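Local atomic coordinates of aminopeptidase N (Francisella tularensis subsp. tularensis, PDB entry 5DLL), a protein that probably degrades intracellular peptides as a zinc-dependent aminopeptidase of the M1 family, releasing N-terminal amino acids one at a time, preferably alanine. Residues M246-D251 and Q340-D345; A274-G279 and S329-L334; L302-V307 and D345-D350; E310-W315 and V336-E341. All blocks are in the same frame, centred on the assembly; numbering follows the deposited sequence.

Contact 1 of 4, residues M246-D251 and Q340-D345; sequences MKWDED and QEFTSD
One face of the Trp248 indole lies against the backbone and CB of Phe342, and at its edge NE1 meets the carboxylate of Asp345. This helix-on-helix packing, in the thermolysin-like catalytic domain of the M1 family, brings segments 246-251 and 340-345 across each other nearly at right angles (99°), their axes 11.0 Å apart. Trp248 spans the gap with CG anti to its backbone nitrogen (chi1 177°), which sends the ring straight out from helix 236-253. Phe342 CB sits 3.7 Å above the centroid of the six-membered ring, almost on its normal, in a CH-pi contact. The Phe342 ring is turned obliquely to the indole, its edge atom CD1 reaching 3.6 Å from Trp248 CG. Near the other end of the ring, Trp248 CZ2 comes 3.9 Å from Glu341 CB. Asp345 OD2 also forms a salt bridge with Arg252, so the oxygen that takes the indole hydrogen is shared with a charged neighbour. Trp248 NE1 gives its hydrogen to the anti lone pair of Asp345 OD2 at 2.7 Å, nearly straight at 169° and in the indole plane.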
loop_
_atom_site.group_PDB
_atom_site.type_symbol
_atom_site.label_atom_id
_atom_site.label_comp_id
_atom_site.label_asym_id
_atom_site.label_seq_id
_atom_site.Cartn_x
_atom_site.Cartn_y
_atom_site.Cartn_z
ATOM N N MET A 246 10.401 -14.623 6.400
ATOM C CA MET A 246 11.694 -14.832 7.042
ATOM C C MET A 246 12.691 -15.489 6.094
ATOM O O MET A 246 13.841 -15.053 5.992
ATOM C CB MET A 246 11.529 -15.687 8.302
ATOM C CG MET A 246 11.186 -14.903 9.556
ATOM S SD MET A 246 10.793 -15.961 10.963
ATOM C CE MET A 246 11.310 -14.919 12.323
ATOM N N LYS A 247 12.237 -16.539 5.412
ATOM C CA LYS A 247 13.062 -17.291 4.462
ATOM C C LYS A 247 13.477 -16.451 3.258
ATOM O O LYS A 247 14.615 -16.540 2.802
ATOM C CB LYS A 247 12.303 -18.530 3.986
ATOM C CG LYS A 247 13.034 -19.383 2.959
ATOM C CD LYS A 247 12.227 -20.628 2.622
ATOM C CE LYS A 247 12.682 -21.260 1.314
ATOM N NZ LYS A 247 14.112 -21.675 1.352
ATOM N N TRP A 248 12.552 -15.644 2.745
ATOM C CA TRP A 248 12.815 -14.830 1.563
ATOM C C TRP A 248 13.846 -13.752 1.854
ATOM O O TRP A 248 14.644 -13.388 0.988
ATOM C CB TRP A 248 11.528 -14.183 1.063
ATOM C CG TRP A 248 11.741 -13.280 -0.105
ATOM C CD1 TRP A 248 11.814 -13.639 -1.416
ATOM C CD2 TRP A 248 11.911 -11.859 -0.068
ATOM N NE1 TRP A 248 12.016 -12.530 -2.202
ATOM C CE2 TRP A 248 12.077 -11.422 -1.397
ATOM C CE3 TRP A 248 11.930 -10.911 0.962
ATOM C CZ2 TRP A 248 12.260 -10.075 -1.726
ATOM C CZ3 TRP A 248 12.118 -9.572 0.630
ATOM C CH2 TRP A 248 12.280 -9.170 -0.702
ATOM N N ASP A 249 13.818 -13.243 3.078
ATOM C CA ASP A 249 14.740 -12.205 3.493
ATOM C C ASP A 249 16.135 -12.801 3.606
ATOM O O ASP A 249 17.111 -12.182 3.162
ATOM C CB ASP A 249 14.298 -11.595 4.828
ATOM C CG ASP A 249 14.456 -10.080 4.871
ATOM O OD1 ASP A 249 15.076 -9.496 3.955
ATOM O OD2 ASP A 249 13.946 -9.459 5.832
ATOM N N GLU A 250 16.222 -14.003 4.185
ATOM C CA GLU A 250 17.487 -14.747 4.238
ATOM C C GLU A 250 18.007 -15.052 2.837
ATOM O O GLU A 250 19.143 -14.715 2.501
ATOM C CB GLU A 250 17.331 -16.058 5.013
ATOM C CG GLU A 250 17.218 -15.885 6.517
ATOM C CD GLU A 250 17.054 -17.200 7.258
ATOM O OE1 GLU A 250 16.606 -18.189 6.651
ATOM O OE2 GLU A 250 17.368 -17.248 8.462
ATOM N N ASP A 251 17.167 -15.680 2.018
ATOM C CA ASP A 251 17.579 -16.116 0.684
ATOM C C ASP A 251 18.017 -14.945 -0.193
ATOM O O ASP A 251 19.133 -14.935 -0.691
ATOM C CB ASP A 251 16.456 -16.905 -0.011
ATOM C CG ASP A 251 16.263 -18.312 0.570
ATOM O OD1 ASP A 251 17.135 -18.802 1.325
ATOM O OD2 ASP A 251 15.226 -18.938 0.259
ATOM N N GLN A 340 7.028 -5.446 -2.334
ATOM C CA GLN A 340 6.539 -5.671 -3.696
ATOM C C GLN A 340 7.459 -6.617 -4.477
ATOM O O GLN A 340 7.013 -7.293 -5.403
ATOM C CB GLN A 340 6.273 -4.349 -4.433
ATOM C CG GLN A 340 7.463 -3.436 -4.650
ATOM C CD GLN A 340 7.051 -2.032 -5.082
ATOM O OE1 GLN A 340 5.956 -1.564 -4.754
ATOM N NE2 GLN A 340 7.935 -1.346 -5.810
ATOM N N GLU A 341 8.728 -6.683 -4.079
ATOM C CA GLU A 341 9.664 -7.699 -4.590
ATOM C C GLU A 341 9.396 -9.084 -4.011
ATOM O O GLU A 341 9.572 -10.094 -4.690
ATOM C CB GLU A 341 11.107 -7.310 -4.265
ATOM C CG GLU A 341 11.651 -6.179 -5.117
ATOM C CD GLU A 341 11.776 -6.564 -6.573
ATOM O OE1 GLU A 341 12.230 -7.692 -6.867
ATOM O OE2 GLU A 341 11.414 -5.737 -7.432
ATOM N N PHE A 342 9.008 -9.115 -2.743
ATOM C CA PHE A 342 8.665 -10.352 -2.044
ATOM C C PHE A 342 7.454 -10.985 -2.697
ATOM O O PHE A 342 7.467 -12.163 -3.056
ATOM C CB PHE A 342 8.389 -10.025 -0.575
ATOM C CG PHE A 342 7.738 -11.133 0.209
ATOM C CD1 PHE A 342 8.328 -12.382 0.303
ATOM C CD2 PHE A 342 6.558 -10.896 0.918
ATOM C CE1 PHE A 342 7.739 -13.390 1.052
ATOM C CE2 PHE A 342 5.965 -11.896 1.670
ATOM C CZ PHE A 342 6.557 -13.147 1.737
ATOM N N THR A 343 6.409 -10.183 -2.866
ATOM C CA THR A 343 5.205 -10.628 -3.552
ATOM C C THR A 343 5.478 -11.046 -5.009
ATOM O O THR A 343 4.874 -12.000 -5.494
ATOM C CB THR A 343 4.113 -9.547 -3.467
ATOM O OG1 THR A 343 3.672 -9.457 -2.111
ATOM C CG2 THR A 343 2.912 -9.879 -4.347
ATOM N N SER A 344 6.392 -10.352 -5.685
ATOM C CA SER A 344 6.734 -10.655 -7.079
ATOM C C SER A 344 7.396 -12.034 -7.255
ATOM O O SER A 344 7.031 -12.805 -8.158
ATOM C CB SER A 344 7.647 -9.563 -7.640
ATOM O OG SER A 344 6.956 -8.341 -7.778
ATOM N N ASP A 345 8.365 -12.335 -6.393
ATOM C CA ASP A 345 9.069 -13.621 -6.427
ATOM C C ASP A 345 8.154 -14.817 -6.139
ATOM O O ASP A 345 8.164 -15.794 -6.882
ATOM C CB ASP A 345 10.236 -13.619 -5.432
ATOM C CG ASP A 345 11.338 -12.628 -5.811
ATOM O OD1 ASP A 345 11.425 -12.237 -7.000
ATOM O OD2 ASP A 345 12.121 -12.246 -4.910
#

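Contact 2 of 4, residues A274-G279 and S329-L334; sequences AMENKG and SLKEGL. With ZN (zinc ion), chain B.
Glu276 stands just past the edge strand 274-275, where the chain turns into a loop, and its CA lies 10.7 Å from that of Glu332 on helix 328-346, so long side chains must bridge the gap. Glu276 starts with CG between its backbone nitrogen and carbonyl carbon (chi1 73°) and bends again at the next bond, swinging its carboxylate round to face the helix. Lys331 comes from the opposite direction and folds back at its last two torsions. Its NZ forms a salt bridge with Glu276 OE2 at 2.5 Å, on the syn side, somewhat out of the carboxylate plane. The same ammonium group bonds Glu332 OE1 at 2.8 Å, approaching from above that carboxylate, and probably offsets part of the negative charge gathered here. Glu332 holds the zinc ion with both oxygens, OE1 and OE2 each 2.0 Å from the metal; His309 and His313 complete the protein ligands. The loop carries the Gly-Ala-Met-Glu-Asn signature, whose glutamate binds the substrate amino terminus in related enzymes, and it borders a zinc site of the M1 aminopeptidase type.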
loop_
_atom_site.group_PDB
_atom_site.type_symbol
_atom_site.label_atom_id
_atom_site.label_comp_id
_atom_site.label_asym_id
_atom_site.label_seq_id
_atom_site.Cartn_x
_atom_site.Cartn_y
_atom_site.Cartn_z
ATOM N N ALA A 274 -1.683 -1.851 10.412
ATOM C CA ALA A 274 -0.555 -2.696 10.768
ATOM C C ALA A 274 0.582 -1.821 11.284
ATOM O O ALA A 274 0.736 -0.682 10.842
ATOM C CB ALA A 274 -0.104 -3.500 9.560
ATOM N N MET A 275 1.370 -2.339 12.224
ATOM C CA MET A 275 2.482 -1.563 12.776
ATOM C C MET A 275 3.697 -2.439 13.043
ATOM O O MET A 275 3.570 -3.536 13.580
ATOM C CB MET A 275 2.055 -0.829 14.056
ATOM C CG MET A 275 3.151 0.030 14.688
ATOM S SD MET A 275 3.716 1.412 13.663
ATOM C CE MET A 275 5.433 1.554 14.167
ATOM N N GLU A 276 4.874 -1.915 12.703
ATOM C CA GLU A 276 6.105 -2.701 12.682
ATOM C C GLU A 276 6.853 -2.741 14.013
ATOM O O GLU A 276 8.086 -2.799 14.024
ATOM C CB GLU A 276 7.055 -2.165 11.598
ATOM C CG GLU A 276 7.734 -0.836 11.917
ATOM C CD GLU A 276 7.176 0.349 11.158
ATOM O OE1 GLU A 276 6.015 0.284 10.686
ATOM O OE2 GLU A 276 7.920 1.354 11.050
ATOM N N ASN A 277 6.136 -2.732 15.133
ATOM C CA ASN A 277 6.806 -2.644 16.432
ATOM C C ASN A 277 7.809 -3.785 16.558
ATOM O O ASN A 277 7.486 -4.929 16.246
ATOM C CB ASN A 277 5.808 -2.671 17.595
ATOM C CG ASN A 277 4.728 -1.618 17.468
ATOM O OD1 ASN A 277 3.543 -1.941 17.441
ATOM N ND2 ASN A 277 5.130 -0.355 17.389
ATOM N N LYS A 278 9.025 -3.460 16.989
ATOM C CA LYS A 278 10.141 -4.402 16.971
ATOM C C LYS A 278 9.834 -5.673 17.769
ATOM O O LYS A 278 9.615 -5.620 18.977
ATOM C CB LYS A 278 11.406 -3.715 17.496
ATOM C CG LYS A 278 12.643 -4.595 17.629
ATOM C CD LYS A 278 13.109 -5.169 16.301
ATOM C CE LYS A 278 14.514 -5.756 16.408
ATOM N NZ LYS A 278 15.563 -4.717 16.197
ATOM N N GLY A 279 9.793 -6.806 17.068
ATOM C CA GLY A 279 9.557 -8.112 17.685
ATOM C C GLY A 279 8.103 -8.379 18.042
ATOM O O GLY A 279 7.761 -9.453 18.541
ATOM N N SER A 329 10.356 8.515 3.062
ATOM C CA SER A 329 10.492 7.830 1.765
ATOM C C SER A 329 11.627 6.795 1.747
ATOM O O SER A 329 11.728 6.004 0.806
ATOM C CB SER A 329 10.718 8.846 0.643
ATOM O OG SER A 329 11.939 9.545 0.824
ATOM N N LEU A 330 12.490 6.831 2.765
ATOM C CA LEU A 330 13.503 5.799 2.991
ATOM C C LEU A 330 12.996 4.688 3.925
ATOM O O LEU A 330 13.196 3.506 3.636
ATOM C CB LEU A 330 14.774 6.420 3.576
ATOM C CG LEU A 330 15.885 5.436 3.961
ATOM C CD1 LEU A 330 16.361 4.667 2.737
ATOM C CD2 LEU A 330 17.036 6.164 4.635
ATOM N N LYS A 331 12.364 5.053 5.043
ATOM C CA LYS A 331 11.904 4.045 6.009
ATOM C C LYS A 331 10.853 3.148 5.390
ATOM O O LYS A 331 10.894 1.924 5.561
ATOM C CB LYS A 331 11.325 4.670 7.285
ATOM C CG LYS A 331 10.865 3.621 8.297
ATOM C CD LYS A 331 10.122 4.220 9.473
ATOM C CE LYS A 331 8.649 4.441 9.174
ATOM N NZ LYS A 331 7.841 3.207 9.363
ATOM N N GLU A 332 9.904 3.759 4.687
ATOM C CA GLU A 332 8.814 3.005 4.089
ATOM C C GLU A 332 9.101 2.638 2.638
ATOM O O GLU A 332 8.929 1.481 2.266
ATOM C CB GLU A 332 7.474 3.736 4.247
ATOM C CG GLU A 332 6.900 3.674 5.665
ATOM C CD GLU A 332 6.514 2.269 6.124
ATOM O OE1 GLU A 332 6.173 2.177 7.318
ATOM O OE2 GLU A 332 6.624 1.357 5.286
ATOM N N GLY A 333 9.566 3.590 1.831
ATOM C CA GLY A 333 9.863 3.319 0.415
ATOM C C GLY A 333 10.743 2.093 0.187
ATOM O O GLY A 333 10.467 1.263 -0.684
ATOM N N LEU A 334 11.810 1.988 0.972
ATOM C CA LEU A 334 12.701 0.837 0.916
ATOM C C LEU A 334 11.960 -0.440 1.303
ATOM O O LEU A 334 12.101 -1.456 0.636
ATOM C CB LEU A 334 13.911 1.056 1.835
ATOM C CG LEU A 334 14.969 -0.047 1.905
ATOM C CD1 LEU A 334 15.488 -0.411 0.521
ATOM C CD2 LEU A 334 16.119 0.374 2.809
HETATM ZN ZN ZN B . 5.587 0.374 6.682
#

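Contact 3 of 4, residues L302-V307 and D345-D350; sequences LVQSVV and DLNSRD
Gln304 and Asn347 reach past each other in opposite directions, and their carboxamides meet with the two planes nearly perpendicular, 81° apart. Gln304 leaves helix 297-312 with CG anti to its backbone nitrogen (chi1 -168°) and runs extended beyond it, which carries the amide clear of its own helix and across to the turn joining helices 328-346 and 349-369. There OE1 accepts from Asn347 ND2 at 3.1 Å. The donor lies in the carbonyl plane of Gln304, on a lone pair, with the N-H pointing within 20° of the oxygen, and the accepting oxygen likewise lies close to the amide plane of Asn347. On its other branch, Gln304 NE2 passes obliquely by Leu346, 3.8 Å from CD2, while Leu346 itself packs back onto Trp248 of helix 236-253.

The turn is braced from within as well. Arg349 folds over it so that NH1 reaches Asp345 OD1 at 3.0 Å, from above the carboxylate plane. Ser348 occupies the N-cap position of the next helix. Asn347 ND2 also donates to the carbonyl of Thr343. The two carbonyl acceptors support the modelled orientation of the Asn347 amide, and the link between helix and turn is a neutral bond between amides, while the charges of Asp345 and Arg349 are paired away from it, with each other and with Arg252 and Glu341.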
loop_
_atom_site.group_PDB
_atom_site.type_symbol
_atom_site.label_atom_id
_atom_site.label_comp_id
_atom_site.label_asym_id
_atom_site.label_seq_id
_atom_site.Cartn_x
_atom_site.Cartn_y
_atom_site.Cartn_z
ATOM N N LEU A 302 -2.804 -10.626 -0.142
ATOM C CA LEU A 302 -2.720 -9.398 0.648
ATOM C C LEU A 302 -2.261 -9.664 2.077
ATOM O O LEU A 302 -1.444 -8.911 2.612
ATOM C CB LEU A 302 -4.062 -8.666 0.646
ATOM C CG LEU A 302 -4.431 -8.008 -0.688
ATOM C CD1 LEU A 302 -5.913 -7.645 -0.727
ATOM C CD2 LEU A 302 -3.560 -6.786 -0.946
ATOM N N VAL A 303 -2.785 -10.727 2.688
ATOM C CA VAL A 303 -2.345 -11.167 4.022
ATOM C C VAL A 303 -0.843 -11.422 4.030
ATOM O O VAL A 303 -0.141 -11.029 4.964
ATOM C CB VAL A 303 -3.072 -12.456 4.472
ATOM C CG1 VAL A 303 -2.378 -13.097 5.670
ATOM C CG2 VAL A 303 -4.527 -12.162 4.807
ATOM N N GLN A 304 -0.370 -12.090 2.983
ATOM C CA GLN A 304 1.049 -12.364 2.797
ATOM C C GLN A 304 1.858 -11.072 2.698
ATOM O O GLN A 304 2.864 -10.916 3.384
ATOM C CB GLN A 304 1.250 -13.202 1.528
ATOM C CG GLN A 304 2.641 -13.801 1.373
ATOM C CD GLN A 304 2.912 -14.302 -0.035
ATOM O OE1 GLN A 304 2.702 -13.586 -1.019
ATOM N NE2 GLN A 304 3.393 -15.533 -0.135
ATOM N N SER A 305 1.399 -10.163 1.835
ATOM C CA SER A 305 2.044 -8.861 1.592
ATOM C C SER A 305 2.109 -7.989 2.842
ATOM O O SER A 305 3.124 -7.336 3.113
ATOM C CB SER A 305 1.271 -8.099 0.507
ATOM O OG SER A 305 1.749 -6.774 0.370
ATOM N N VAL A 306 1.000 -7.971 3.572
ATOM C CA VAL A 306 0.875 -7.214 4.813
ATOM C C VAL A 306 1.882 -7.716 5.853
ATOM O O VAL A 306 2.680 -6.941 6.387
ATOM C CB VAL A 306 -0.571 -7.320 5.358
ATOM C CG1 VAL A 306 -0.658 -6.886 6.812
ATOM C CG2 VAL A 306 -1.526 -6.506 4.494
ATOM N N VAL A 307 1.839 -9.017 6.127
ATOM C CA VAL A 307 2.746 -9.635 7.088
ATOM C C VAL A 307 4.186 -9.434 6.624
ATOM O O VAL A 307 5.062 -9.078 7.418
ATOM C CB VAL A 307 2.455 -11.148 7.256
ATOM C CG1 VAL A 307 3.535 -11.828 8.091
ATOM C CG2 VAL A 307 1.083 -11.372 7.882
ATOM N N ASP A 345 8.365 -12.335 -6.393
ATOM C CA ASP A 345 9.069 -13.621 -6.427
ATOM C C ASP A 345 8.154 -14.817 -6.139
ATOM O O ASP A 345 8.164 -15.794 -6.882
ATOM C CB ASP A 345 10.236 -13.619 -5.432
ATOM C CG ASP A 345 11.338 -12.628 -5.811
ATOM O OD1 ASP A 345 11.425 -12.237 -7.000
ATOM O OD2 ASP A 345 12.121 -12.246 -4.910
ATOM N N LEU A 346 7.361 -14.731 -5.074
ATOM C CA LEU A 346 6.510 -15.850 -4.637
ATOM C C LEU A 346 5.143 -15.933 -5.339
ATOM O O LEU A 346 4.377 -16.863 -5.079
ATOM C CB LEU A 346 6.304 -15.808 -3.118
ATOM C CG LEU A 346 7.459 -16.290 -2.233
ATOM C CD1 LEU A 346 8.674 -15.379 -2.330
ATOM C CD2 LEU A 346 6.985 -16.387 -0.792
ATOM N N ASN A 347 4.829 -14.970 -6.206
ATOM C CA ASN A 347 3.615 -15.026 -7.029
ATOM C C ASN A 347 3.987 -14.721 -8.489
ATOM O O ASN A 347 4.918 -15.328 -9.009
ATOM C CB ASN A 347 2.531 -14.078 -6.484
ATOM C CG ASN A 347 2.203 -14.330 -5.016
ATOM O OD1 ASN A 347 1.183 -14.941 -4.696
ATOM N ND2 ASN A 347 3.063 -13.857 -4.116
ATOM N N SER A 348 3.285 -13.800 -9.149
ATOM C CA SER A 348 3.635 -13.376 -10.506
ATOM C C SER A 348 4.296 -11.999 -10.502
ATOM O O SER A 348 3.679 -11.017 -10.083
ATOM C CB SER A 348 2.384 -13.325 -11.378
ATOM O OG SER A 348 2.697 -12.836 -12.672
ATOM N N ARG A 349 5.536 -11.924 -10.981
ATOM C CA ARG A 349 6.280 -10.661 -11.013
ATOM C C ARG A 349 5.585 -9.620 -11.874
ATOM O O ARG A 349 5.431 -8.470 -11.464
ATOM C CB ARG A 349 7.701 -10.861 -11.549
ATOM C CG ARG A 349 8.636 -11.619 -10.613
ATOM C CD ARG A 349 10.093 -11.256 -10.854
ATOM N NE ARG A 349 10.301 -9.812 -10.758
ATOM C CZ ARG A 349 10.589 -9.146 -9.639
ATOM N NH1 ARG A 349 10.736 -9.771 -8.473
ATOM N NH2 ARG A 349 10.740 -7.833 -9.692
ATOM N N ASP A 350 5.168 -10.036 -13.066
ATOM C CA ASP A 350 4.613 -9.122 -14.066
ATOM C C ASP A 350 3.290 -8.502 -13.618
ATOM O O ASP A 350 3.062 -7.314 -13.827
ATOM C CB ASP A 350 4.420 -9.849 -15.401
ATOM C CG ASP A 350 5.722 -10.407 -15.962
ATOM O OD1 ASP A 350 6.709 -9.646 -16.053
ATOM O OD2 ASP A 350 5.756 -11.607 -16.315
#

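Contact 4 of 4, residues E310-W315 and V336-E341; sequences EYFHNW and VFRDQE. With ZN (zinc ion), chain B.
Phe312 and Arg338 both place CG anti to their carbonyl carbon (chi1 of Arg338 -65°), and Arg338 then runs straight before bending at its third torsion (70°), which lays the guanidinium group across the base of the phenylalanine. Phe312 CB stands over the centre of that flat group, 3.6 Å above its plane, and lies 3.7 Å from Arg338 CZ. The ring itself is inclined by 39° to the guanidinium plane. Its far side is directed at the backbone of helix 328-346, where Phe312 CE2 touches Asp339 CA at 3.8 Å, edge first. Trp315 adds a looser contact, its CB 4.3 Å from Arg338 NH1.

The charged end of Arg338 is buried but not left without partners: NH2 makes a salt bridge with Asp249, and NH1 bonds Thr316 OG1, which also bonds the Phe312 carbonyl oxygen. These bonds fix the guanidinium group under the point where helix 297-312 gives way to 314-319. On the neighbouring residue, His313 turns the other way and binds the zinc ion through NE2 at 2.1 Å. Its second ring nitrogen, ND1, bonds Thr316 O, a second-shell link that, with the metal bond, helps fix the rotation of the imidazole. Packing Phe312 against Arg338 joins this region to the helix bearing the third zinc ligand. With His309 and Glu310, His313 belongs to the HExxH motif, which together with Glu332 further along the chain is characteristic of the gluzincin-type M1 aminopeptidases.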
loop_
_atom_site.group_PDB
_atom_site.type_symbol
_atom_site.label_atom_id
_atom_site.label_comp_id
_atom_site.label_asym_id
_atom_site.label_seq_id
_atom_site.Cartn_x
_atom_site.Cartn_y
_atom_site.Cartn_z
ATOM N N GLU A 310 5.619 -5.707 7.136
ATOM C CA GLU A 310 5.940 -5.360 8.512
ATOM C C GLU A 310 7.171 -6.121 9.005
ATOM O O GLU A 310 7.973 -5.561 9.756
ATOM C CB GLU A 310 4.738 -5.594 9.443
ATOM C CG GLU A 310 3.466 -4.820 9.082
ATOM C CD GLU A 310 3.654 -3.309 8.958
ATOM O OE1 GLU A 310 4.499 -2.734 9.674
ATOM O OE2 GLU A 310 2.941 -2.685 8.138
ATOM N N TYR A 311 7.337 -7.380 8.585
ATOM C CA TYR A 311 8.537 -8.142 8.953
ATOM C C TYR A 311 9.805 -7.497 8.370
ATOM O O TYR A 311 10.858 -7.471 9.020
ATOM C CB TYR A 311 8.449 -9.623 8.528
ATOM C CG TYR A 311 9.752 -10.372 8.772
ATOM C CD1 TYR A 311 10.089 -10.826 10.045
ATOM C CD2 TYR A 311 10.672 -10.577 7.738
ATOM C CE1 TYR A 311 11.293 -11.481 10.281
ATOM C CE2 TYR A 311 11.877 -11.227 7.965
ATOM C CZ TYR A 311 12.184 -11.678 9.237
ATOM O OH TYR A 311 13.375 -12.327 9.471
ATOM N N PHE A 312 9.696 -6.965 7.157
ATOM C CA PHE A 312 10.848 -6.380 6.468
ATOM C C PHE A 312 11.337 -5.101 7.146
ATOM O O PHE A 312 12.526 -4.796 7.091
ATOM C CB PHE A 312 10.534 -6.163 4.979
ATOM C CG PHE A 312 10.080 -7.418 4.269
ATOM C CD1 PHE A 312 10.642 -8.659 4.578
ATOM C CD2 PHE A 312 9.089 -7.367 3.302
ATOM C CE1 PHE A 312 10.219 -9.811 3.947
ATOM C CE2 PHE A 312 8.664 -8.520 2.664
ATOM C CZ PHE A 312 9.231 -9.741 2.987
ATOM N N HIS A 313 10.443 -4.379 7.823
ATOM C CA HIS A 313 10.857 -3.222 8.637
ATOM C C HIS A 313 11.891 -3.576 9.701
ATOM O O HIS A 313 12.674 -2.717 10.102
ATOM C CB HIS A 313 9.667 -2.547 9.328
ATOM C CG HIS A 313 8.941 -1.566 8.466
ATOM N ND1 HIS A 313 9.577 -0.525 7.828
ATOM C CD2 HIS A 313 7.631 -1.462 8.145
ATOM C CE1 HIS A 313 8.691 0.175 7.142
ATOM N NE2 HIS A 313 7.502 -0.374 7.318
ATOM N N ASN A 314 11.893 -4.828 10.163
ATOM C CA ASN A 314 12.848 -5.271 11.179
ATOM C C ASN A 314 14.274 -4.806 10.904
ATOM O O ASN A 314 14.998 -4.459 11.833
ATOM C CB ASN A 314 12.836 -6.792 11.331
ATOM C CG ASN A 314 13.615 -7.253 12.545
ATOM O OD1 ASN A 314 13.338 -6.820 13.653
ATOM N ND2 ASN A 314 14.597 -8.131 12.341
ATOM N N TRP A 315 14.673 -4.814 9.636
ATOM C CA TRP A 315 15.976 -4.277 9.239
ATOM C C TRP A 315 15.836 -2.869 8.674
ATOM O O TRP A 315 16.516 -1.955 9.128
ATOM C CB TRP A 315 16.689 -5.215 8.248
ATOM C CG TRP A 315 17.343 -6.368 8.946
ATOM C CD1 TRP A 315 16.819 -7.612 9.141
ATOM C CD2 TRP A 315 18.624 -6.366 9.588
ATOM N NE1 TRP A 315 17.699 -8.390 9.855
ATOM C CE2 TRP A 315 18.816 -7.649 10.142
ATOM C CE3 TRP A 315 19.630 -5.403 9.747
ATOM C CZ2 TRP A 315 19.975 -7.997 10.838
ATOM C CZ3 TRP A 315 20.782 -5.752 10.436
ATOM C CH2 TRP A 315 20.945 -7.038 10.972
ATOM N N VAL A 336 8.696 -0.855 1.213
ATOM C CA VAL A 336 7.640 -1.049 0.216
ATOM C C VAL A 336 8.232 -1.741 -1.006
ATOM O O VAL A 336 7.656 -2.700 -1.534
ATOM C CB VAL A 336 6.981 0.290 -0.203
ATOM C CG1 VAL A 336 6.150 0.128 -1.469
ATOM C CG2 VAL A 336 6.102 0.837 0.919
ATOM N N PHE A 337 9.382 -1.249 -1.458
ATOM C CA PHE A 337 10.105 -1.882 -2.553
ATOM C C PHE A 337 10.351 -3.352 -2.236
ATOM O O PHE A 337 10.168 -4.222 -3.085
ATOM C CB PHE A 337 11.434 -1.167 -2.804
ATOM C CG PHE A 337 12.350 -1.908 -3.732
ATOM C CD1 PHE A 337 12.166 -1.842 -5.101
ATOM C CD2 PHE A 337 13.394 -2.675 -3.233
ATOM C CE1 PHE A 337 13.003 -2.530 -5.958
ATOM C CE2 PHE A 337 14.243 -3.361 -4.085
ATOM C CZ PHE A 337 14.046 -3.289 -5.450
ATOM N N ARG A 338 10.746 -3.625 -1.001
ATOM C CA ARG A 338 10.993 -4.992 -0.575
ATOM C C ARG A 338 9.723 -5.842 -0.566
ATOM O O ARG A 338 9.738 -6.961 -1.065
ATOM C CB ARG A 338 11.654 -5.004 0.795
ATOM C CG ARG A 338 13.040 -4.382 0.792
ATOM C CD ARG A 338 13.577 -4.295 2.204
ATOM N NE ARG A 338 13.874 -5.631 2.711
ATOM C CZ ARG A 338 14.076 -5.933 3.988
ATOM N NH1 ARG A 338 14.004 -5.003 4.927
ATOM N NH2 ARG A 338 14.345 -7.178 4.326
ATOM N N ASP A 339 8.630 -5.312 -0.022
ATOM C CA ASP A 339 7.362 -6.057 0.016
ATOM C C ASP A 339 6.827 -6.360 -1.389
ATOM O O ASP A 339 6.234 -7.416 -1.610
ATOM C CB ASP A 339 6.294 -5.353 0.894
ATOM C CG ASP A 339 5.275 -4.522 0.087
ATOM O OD1 ASP A 339 5.163 -3.307 0.352
ATOM O OD2 ASP A 339 4.562 -5.079 -0.781
ATOM N N GLN A 340 7.028 -5.446 -2.334
ATOM C CA GLN A 340 6.539 -5.671 -3.696
ATOM C C GLN A 340 7.459 -6.617 -4.477
ATOM O O GLN A 340 7.013 -7.293 -5.403
ATOM C CB GLN A 340 6.273 -4.349 -4.433
ATOM C CG GLN A 340 7.463 -3.436 -4.650
ATOM C CD GLN A 340 7.051 -2.032 -5.082
ATOM O OE1 GLN A 340 5.956 -1.564 -4.754
ATOM N NE2 GLN A 340 7.935 -1.346 -5.810
ATOM N N GLU A 341 8.728 -6.683 -4.079
ATOM C CA GLU A 341 9.664 -7.699 -4.590
ATOM C C GLU A 341 9.396 -9.084 -4.011
ATOM O O GLU A 341 9.572 -10.094 -4.690
ATOM C CB GLU A 341 11.107 -7.310 -4.265
ATOM C CG GLU A 341 11.651 -6.179 -5.117
ATOM C CD GLU A 341 11.776 -6.564 -6.573
ATOM O OE1 GLU A 341 12.230 -7.692 -6.867
ATOM O OE2 GLU A 341 11.414 -5.737 -7.432
HETATM ZN ZN ZN B . 5.587 0.374 6.682
#

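Overall arrangement
All four contacts use helix 328-346: it meets the loop 274-279, the end of helix 297-312 and helix 236-253, and the turn at its C-terminal end is met by helix 297-312 again. Contacts 2 and 4, centred about 7 Å apart, flank the zinc ion and supply Glu332 and His313 as ligands. Contact 1, centred about 8 Å from contact 4, extends the same core away from the metal: the rings of Phe342 and Phe312 meet edge-to-face, and the Phe342 side chain is about 13 Å from the zinc ion. Contact 3 adjoins contact 1, with about 9 Å between centres and Asp345 shared. It lies about 17 Å from contact 2, centre to centre.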